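Local atomic coordinates of Alr3699 protein (Nostoc sp., PDB entry 4XSR), a protein that belongs to the GT-B clan of glycosyltransferases, folded as two Rossmann-like domains, and is modelled with uridine-5'-diphosphate-glucose bound between them. Residues L153-S158 with K176-G181; N180-N185 with F296-V301. One frame throughout, in Å; residues are numbered along the deposited sequence.

Contact 1 (L153-S158 with K176-G181). With UPG (uridine-5'-diphosphate-glucose), chain J.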
loop_
_atom_site.group_PDB
_atom_site.type_symbol
_atom_site.label_atom_id
_atom_site.label_comp_id
_atom_site.label_asym_id
_atom_site.label_seq_id
_atom_site.Cartn_x
_atom_site.Cartn_y
_atom_site.Cartn_z
ATOM N N LEU B 153 14.251 15.366 2.717
ATOM C CA LEU B 153 14.906 15.723 3.958
ATOM C C LEU B 153 14.416 14.833 5.074
ATOM O O LEU B 153 13.228 14.518 5.155
ATOM C CB LEU B 153 14.559 17.160 4.288
ATOM C CG LEU B 153 14.980 17.669 5.665
ATOM C CD1 LEU B 153 16.460 18.054 5.710
ATOM C CD2 LEU B 153 14.103 18.855 6.028
ATOM N N VAL B 154 15.362 14.400 5.899
ATOM C CA VAL B 154 15.106 13.674 7.134
ATOM C C VAL B 154 15.561 14.524 8.341
ATOM O O VAL B 154 16.765 14.681 8.583
ATOM C CB VAL B 154 15.850 12.347 7.160
ATOM C CG1 VAL B 154 15.558 11.597 8.468
ATOM C CG2 VAL B 154 15.454 11.504 5.944
ATOM N N ILE B 155 14.596 15.106 9.059
ATOM C CA ILE B 155 14.881 15.879 10.259
ATOM C C ILE B 155 14.935 14.876 11.377
ATOM O O ILE B 155 13.949 14.249 11.653
ATOM C CB ILE B 155 13.770 16.891 10.559
ATOM C CG1 ILE B 155 13.767 17.972 9.525
ATOM C CG2 ILE B 155 13.982 17.559 11.915
ATOM C CD1 ILE B 155 12.521 18.819 9.592
ATOM N N ALA B 156 16.092 14.689 11.986
ATOM C CA ALA B 156 16.202 13.786 13.137
ATOM C C ALA B 156 16.149 14.570 14.476
ATOM O O ALA B 156 16.606 15.716 14.538
ATOM C CB ALA B 156 17.482 13.003 13.073
ATOM N N ASN B 157 15.637 13.928 15.526
ATOM C CA ASN B 157 15.401 14.623 16.784
ATOM C C ASN B 157 16.668 14.700 17.640
ATOM O O ASN B 157 16.717 15.437 18.607
ATOM C CB ASN B 157 14.216 14.033 17.561
ATOM C CG ASN B 157 14.384 12.571 17.927
ATOM O OD1 ASN B 157 15.379 11.926 17.590
ATOM N ND2 ASN B 157 13.384 12.032 18.658
ATOM N N SER B 158 17.704 13.979 17.226
ATOM C CA SER B 158 18.892 13.853 18.005
ATOM C C SER B 158 19.998 13.287 17.137
ATOM O O SER B 158 19.734 12.692 16.103
ATOM C CB SER B 158 18.633 12.912 19.155
ATOM O OG SER B 158 18.855 11.569 18.794
ATOM N N LYS B 176 19.394 16.295 8.913
ATOM C CA LYS B 176 19.657 17.476 9.716
ATOM C C LYS B 176 19.071 17.184 11.108
ATOM O O LYS B 176 17.940 16.688 11.228
ATOM C CB LYS B 176 18.942 18.676 9.128
ATOM C CG LYS B 176 19.377 19.986 9.744
ATOM C CD LYS B 176 18.600 21.137 9.127
ATOM C CE LYS B 176 18.891 22.483 9.782
ATOM N NZ LYS B 176 20.329 22.659 10.106
ATOM N N VAL B 177 19.835 17.484 12.152
ATOM C CA VAL B 177 19.350 17.325 13.520
ATOM C C VAL B 177 18.691 18.602 13.996
ATOM O O VAL B 177 19.254 19.687 13.898
ATOM C CB VAL B 177 20.479 16.974 14.466
ATOM C CG1 VAL B 177 19.954 16.941 15.887
ATOM C CG2 VAL B 177 21.034 15.598 14.120
ATOM N N ILE B 178 17.461 18.474 14.471
ATOM C CA ILE B 178 16.733 19.594 15.050
ATOM C C ILE B 178 16.021 19.019 16.271
ATOM O O ILE B 178 15.131 18.166 16.140
ATOM C CB ILE B 178 15.706 20.189 14.114
ATOM C CG1 ILE B 178 16.375 20.726 12.847
ATOM C CG2 ILE B 178 14.947 21.304 14.828
ATOM C CD1 ILE B 178 15.429 21.457 11.907
ATOM N N TYR B 179 16.447 19.479 17.454
ATOM C CA TYR B 179 15.919 19.031 18.737
ATOM C C TYR B 179 14.440 19.417 18.912
ATOM O O TYR B 179 13.935 20.317 18.211
ATOM C CB TYR B 179 16.785 19.652 19.856
ATOM C CG TYR B 179 18.218 19.112 19.945
ATOM C CD1 TYR B 179 18.437 17.768 19.965
ATOM C CD2 TYR B 179 19.338 19.962 20.053
ATOM C CE1 TYR B 179 19.702 17.238 20.051
ATOM C CE2 TYR B 179 20.641 19.428 20.158
ATOM C CZ TYR B 179 20.810 18.051 20.153
ATOM O OH TYR B 179 22.050 17.389 20.248
ATOM N N ASN B 180 13.736 18.766 19.840
ATOM C CA ASN B 180 12.399 19.252 20.207
ATOM C C ASN B 180 12.486 20.626 20.871
ATOM O O ASN B 180 13.415 20.906 21.625
ATOM C CB ASN B 180 11.698 18.364 21.202
ATOM C CG ASN B 180 11.392 16.977 20.685
ATOM O OD1 ASN B 180 11.995 16.450 19.732
ATOM N ND2 ASN B 180 10.465 16.342 21.371
ATOM N N GLY B 181 11.508 21.467 20.587
ATOM C CA GLY B 181 11.416 22.757 21.208
ATOM C C GLY B 181 10.350 22.804 22.297
ATOM O O GLY B 181 9.383 22.021 22.272
HETATM N N1 UPG J . 3.468 13.270 29.096
HETATM C C2 UPG J . 2.192 13.782 29.370
HETATM N N3 UPG J . 1.428 13.149 30.250
HETATM C C4 UPG J . 1.841 12.055 30.886
HETATM C C5 UPG J . 3.121 11.543 30.647
HETATM C C6 UPG J . 3.919 12.174 29.721
HETATM O O2 UPG J . 1.741 14.814 28.794
HETATM O O4 UPG J . 1.070 11.493 31.714
HETATM C C1C UPG J . 4.333 13.926 28.122
HETATM C C2C UPG J . 5.670 14.375 28.699
HETATM O O2C UPG J . 5.533 15.664 29.335
HETATM C C3C UPG J . 6.515 14.349 27.427
HETATM C C4C UPG J . 5.929 13.205 26.573
HETATM O O4C UPG J . 4.651 12.950 27.124
HETATM O O3C UPG J . 6.341 15.592 26.744
HETATM C C5C UPG J . 6.708 11.883 26.576
HETATM O O5C UPG J . 7.892 12.166 25.832
HETATM P PA UPG J . 8.951 11.064 25.401
HETATM O O1A UPG J . 10.157 11.812 24.931
HETATM O O2A UPG J . 9.032 9.935 26.366
HETATM O O3A UPG J . 8.168 10.630 24.008
HETATM P PB UPG J . 8.064 9.179 23.273
HETATM O O1B UPG J . 6.624 8.843 23.409
HETATM O O2B UPG J . 9.012 8.149 23.749
HETATM O O3B UPG J . 8.301 9.744 21.771
HETATM C "C1'" UPG J . 9.380 9.656 20.820
HETATM C "C2'" UPG J . 10.746 9.221 21.299
HETATM C "C3'" UPG J . 11.339 10.186 22.357
HETATM C "C4'" UPG J . 11.385 11.606 21.779
HETATM C "C5'" UPG J . 10.039 11.927 21.152
HETATM C "C6'" UPG J . 9.974 13.267 20.485
HETATM O "O2'" UPG J . 10.715 7.840 21.665
HETATM O "O3'" UPG J . 12.669 9.744 22.687
HETATM O "O4'" UPG J . 11.634 12.606 22.779
HETATM O "O5'" UPG J . 9.636 10.941 20.208
HETATM O "O6'" UPG J . 11.044 13.434 19.580
#
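Strands 151-156 and 175-177 are the two parallel strands of a beta-alpha-beta unit at the edge of the seven-stranded sheet of the N-terminal Rossmann-like domain, and their C-terminal ends run on into the ligand cleft. Ile155 pairs with Lys176 and Ala156 with Val177. Lys176 N donates a hydrogen bond to Val154 O and Ala156 N one to Lys176 O (2.8 Å). Ile178 N continues the pattern to Ala156 O at 2.9 Å, almost in line with the carbonyl. On the sheet face that carries Ile155, its CG2 methyl, set anti to the backbone N, touches Ile178 CB at 3.8 Å as the two side chains cross. On the face of Ala156, Val177 turns both methyls to Ser158: CG2 lies 3.8 Å from Ser158 O, while CG1 also sits over the rim of one face of the Tyr179 ring. The edge of that ring meets the backbone of Asn157, with Tyr179 CD1 3.2 Å from Asn157 O. Past the strand, Asn157 ND2 donates a nearly straight bond of 2.9 Å (171°) to O6' of the UPG glucose. Asn157 OD1 is held by Ser161 OG, which helps fix the rotation of the amide, and Tyr179 OH bonds Glu320. Ser158 N-caps helix 159-167, its OG bonded to Ser161 N and Pro295 O. That helix packs on Ala156 and Val177, helix 370-382 touches Leu153, Lys176 and Ile178 on the other face, and strand 122-126 continues the sheet beyond 151-156.

Contact 2 (N180-N185 with F296-V301). With UPG (uridine-5'-diphosphate-glucose), chain J.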
loop_
_atom_site.group_PDB
_atom_site.type_symbol
_atom_site.label_atom_id
_atom_site.label_comp_id
_atom_site.label_asym_id
_atom_site.label_seq_id
_atom_site.Cartn_x
_atom_site.Cartn_y
_atom_site.Cartn_z
ATOM N N ASN B 180 13.736 18.766 19.840
ATOM C CA ASN B 180 12.399 19.252 20.207
ATOM C C ASN B 180 12.486 20.626 20.871
ATOM O O ASN B 180 13.415 20.906 21.625
ATOM C CB ASN B 180 11.698 18.364 21.202
ATOM C CG ASN B 180 11.392 16.977 20.685
ATOM O OD1 ASN B 180 11.995 16.450 19.732
ATOM N ND2 ASN B 180 10.465 16.342 21.371
ATOM N N GLY B 181 11.508 21.467 20.587
ATOM C CA GLY B 181 11.416 22.757 21.208
ATOM C C GLY B 181 10.350 22.804 22.297
ATOM O O GLY B 181 9.383 22.021 22.272
ATOM N N PHE B 182 10.521 23.736 23.243
ATOM C CA PHE B 182 9.568 23.914 24.344
ATOM C C PHE B 182 9.257 25.367 24.652
ATOM O O PHE B 182 10.112 26.231 24.491
ATOM C CB PHE B 182 10.102 23.259 25.586
ATOM C CG PHE B 182 10.448 21.819 25.409
ATOM C CD1 PHE B 182 11.617 21.455 24.755
ATOM C CD2 PHE B 182 9.605 20.821 25.902
ATOM C CE1 PHE B 182 11.946 20.125 24.604
ATOM C CE2 PHE B 182 9.921 19.483 25.752
ATOM C CZ PHE B 182 11.097 19.132 25.101
ATOM N N ASP B 183 8.024 25.616 25.071
ATOM C CA ASP B 183 7.563 26.953 25.487
ATOM C C ASP B 183 8.054 27.179 26.918
ATOM O O ASP B 183 7.520 26.610 27.865
ATOM C CB ASP B 183 6.035 27.074 25.402
ATOM C CG ASP B 183 5.522 28.482 25.745
ATOM O OD1 ASP B 183 6.319 29.351 26.185
ATOM O OD2 ASP B 183 4.299 28.715 25.578
ATOM N N ILE B 184 9.104 27.981 27.039
ATOM C CA ILE B 184 9.808 28.201 28.302
ATOM C C ILE B 184 8.882 28.721 29.407
ATOM O O ILE B 184 9.060 28.393 30.583
ATOM C CB ILE B 184 10.960 29.211 28.102
ATOM C CG1 ILE B 184 12.028 28.610 27.195
ATOM C CG2 ILE B 184 11.576 29.606 29.433
ATOM C CD1 ILE B 184 12.495 27.242 27.633
ATOM N N ASN B 185 7.890 29.511 29.018
ATOM C CA ASN B 185 6.979 30.115 29.988
ATOM C C ASN B 185 6.059 29.116 30.707
ATOM O O ASN B 185 5.587 29.394 31.804
ATOM C CB ASN B 185 6.183 31.265 29.331
ATOM C CG ASN B 185 7.069 32.488 29.010
ATOM O OD1 ASN B 185 8.275 32.535 29.332
ATOM N ND2 ASN B 185 6.465 33.485 28.374
ATOM N N PHE B 296 15.352 10.943 22.116
ATOM C CA PHE B 296 15.594 12.280 22.576
ATOM C C PHE B 296 15.338 12.364 24.057
ATOM O O PHE B 296 16.251 12.482 24.812
ATOM C CB PHE B 296 14.734 13.251 21.825
ATOM C CG PHE B 296 14.857 14.654 22.280
ATOM C CD1 PHE B 296 15.940 15.409 21.943
ATOM C CD2 PHE B 296 13.869 15.224 23.018
ATOM C CE1 PHE B 296 16.033 16.705 22.343
ATOM C CE2 PHE B 296 13.951 16.509 23.418
ATOM C CZ PHE B 296 15.035 17.257 23.081
ATOM N N GLY B 297 14.089 12.231 24.456
ATOM C CA GLY B 297 13.682 12.253 25.835
ATOM C C GLY B 297 13.162 13.580 26.320
ATOM O O GLY B 297 13.856 14.315 26.960
ATOM N N ARG B 298 11.903 13.845 26.027
ATOM C CA ARG B 298 11.255 15.091 26.346
ATOM C C ARG B 298 11.197 15.352 27.831
ATOM O O ARG B 298 11.368 16.440 28.253
ATOM C CB ARG B 298 9.843 15.108 25.797
ATOM C CG ARG B 298 9.721 15.383 24.326
ATOM C CD ARG B 298 8.311 15.217 23.825
ATOM N NE ARG B 298 7.458 16.293 24.253
ATOM C CZ ARG B 298 7.377 17.454 23.655
ATOM N NH1 ARG B 298 8.090 17.700 22.600
ATOM N NH2 ARG B 298 6.579 18.364 24.113
ATOM N N VAL B 299 10.966 14.323 28.609
ATOM C CA VAL B 299 10.796 14.477 30.020
ATOM C C VAL B 299 12.042 15.059 30.623
ATOM O O VAL B 299 11.974 15.843 31.538
ATOM C CB VAL B 299 10.452 13.164 30.690
ATOM C CG1 VAL B 299 9.085 12.729 30.262
ATOM C CG2 VAL B 299 11.461 12.114 30.324
ATOM N N ILE B 300 13.175 14.650 30.092
ATOM C CA ILE B 300 14.474 15.065 30.578
ATOM C C ILE B 300 14.602 16.578 30.479
ATOM O O ILE B 300 14.897 17.248 31.440
ATOM C CB ILE B 300 15.578 14.368 29.773
ATOM C CG1 ILE B 300 15.534 12.870 30.039
ATOM C CG2 ILE B 300 16.954 14.870 30.141
ATOM C CD1 ILE B 300 16.601 12.094 29.299
ATOM N N VAL B 301 14.350 17.115 29.310
ATOM C CA VAL B 301 14.468 18.544 29.092
ATOM C C VAL B 301 13.414 19.298 29.894
ATOM O O VAL B 301 13.599 20.470 30.286
ATOM C CB VAL B 301 14.244 18.878 27.603
ATOM C CG1 VAL B 301 14.126 20.377 27.364
ATOM C CG2 VAL B 301 15.353 18.281 26.769
HETATM N N1 UPG J . 3.468 13.270 29.096
HETATM C C2 UPG J . 2.192 13.782 29.370
HETATM N N3 UPG J . 1.428 13.149 30.250
HETATM C C4 UPG J . 1.841 12.055 30.886
HETATM C C5 UPG J . 3.121 11.543 30.647
HETATM C C6 UPG J . 3.919 12.174 29.721
HETATM O O2 UPG J . 1.741 14.814 28.794
HETATM O O4 UPG J . 1.070 11.493 31.714
HETATM C C1C UPG J . 4.333 13.926 28.122
HETATM C C2C UPG J . 5.670 14.375 28.699
HETATM O O2C UPG J . 5.533 15.664 29.335
HETATM C C3C UPG J . 6.515 14.349 27.427
HETATM C C4C UPG J . 5.929 13.205 26.573
HETATM O O4C UPG J . 4.651 12.950 27.124
HETATM O O3C UPG J . 6.341 15.592 26.744
HETATM C C5C UPG J . 6.708 11.883 26.576
HETATM O O5C UPG J . 7.892 12.166 25.832
HETATM P PA UPG J . 8.951 11.064 25.401
HETATM O O1A UPG J . 10.157 11.812 24.931
HETATM O O2A UPG J . 9.032 9.935 26.366
HETATM O O3A UPG J . 8.168 10.630 24.008
HETATM P PB UPG J . 8.064 9.179 23.273
HETATM O O1B UPG J . 6.624 8.843 23.409
HETATM O O2B UPG J . 9.012 8.149 23.749
HETATM O O3B UPG J . 8.301 9.744 21.771
HETATM C "C1'" UPG J . 9.380 9.656 20.820
HETATM C "C2'" UPG J . 10.746 9.221 21.299
HETATM C "C3'" UPG J . 11.339 10.186 22.357
HETATM C "C4'" UPG J . 11.385 11.606 21.779
HETATM C "C5'" UPG J . 10.039 11.927 21.152
HETATM C "C6'" UPG J . 9.974 13.267 20.485
HETATM O "O2'" UPG J . 10.715 7.840 21.665
HETATM O "O3'" UPG J . 12.669 9.744 22.687
HETATM O "O4'" UPG J . 11.634 12.606 22.779
HETATM O "O5'" UPG J . 9.636 10.941 20.208
HETATM O "O6'" UPG J . 11.044 13.434 19.580
HETATM O O HOH W 1 8.065 20.038 20.843
HETATM O O HOH W 2 7.055 21.218 23.712
#
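Asn180 and Arg298 come within 7.5 Å of each other, CA to CA, and Phe182 and Val301 within 8.7 Å, where the loop after strand 175-177 runs past the N-terminal end of helix 298-305. This is the interdomain cleft of a GT-B fold, with UPG bound at the helix start. Gly297 is the N-cap residue, and its positive phi suits a residue without a side chain. The backbone NH groups here face the ligand: Phe296 N donates to O3' of UPG and Gly297 N to O4', both at 3.0 Å, while Arg298 N bonds phosphate oxygen O1A, a position where the helix dipole would probably favour negative charge. The Phe296 ring, its CG anti to the backbone N, lies against the Asn180 side chain with amide and ring planes 19° apart, and CE2 touches Asn180 CB at 3.7 Å. UPG O4' lies at the edge of this ring. The Phe182 ring has Val301 CG1 over one face in a CH-pi contact, 4.0 Å from its centroid, and Phe296 CE2 at its edge. Phe182 CE2 in turn lies over the centre of the Arg298 guanidinium, 3.9 Å from Arg298 CZ, with the two planes 29° apart. The Arg298 chain, bent at chi3 (73°), brings NE to the ribose, where it donates to UPG O3C at 2.8 Å. Leu23 and Cys24 of helix 20-29 also touch this arginine. Its two terminal nitrogens reach the loop through water: NH1 and NH2 each donate to a different water molecule, and both waters lie within hydrogen-bonding distance of Gly181 O.

Contacts 1 and 2, whose centres lie about 13 Å apart, share Asn180 and Gly181, so one chain segment leads from the edge strand of the N-terminal sheet into the cleft. Segment 153-158 precedes 176-181 by one helix, and 180-185 overlaps the end of 176-181; 296-301 follows after 110 intervening residues, at the start of helix 298-305 in the other domain. The two contacts also touch directly, Asn157 O lying 3.4 Å from Phe296 CD1 and Tyr179 CD1 3.5 Å from Phe296 CE1. Both reach UPG, contact 1 at the glucose O6' and contact 2 at glucose, phosphate and ribose, so the ligand is gripped from both domains, as expected of a GT-B cleft.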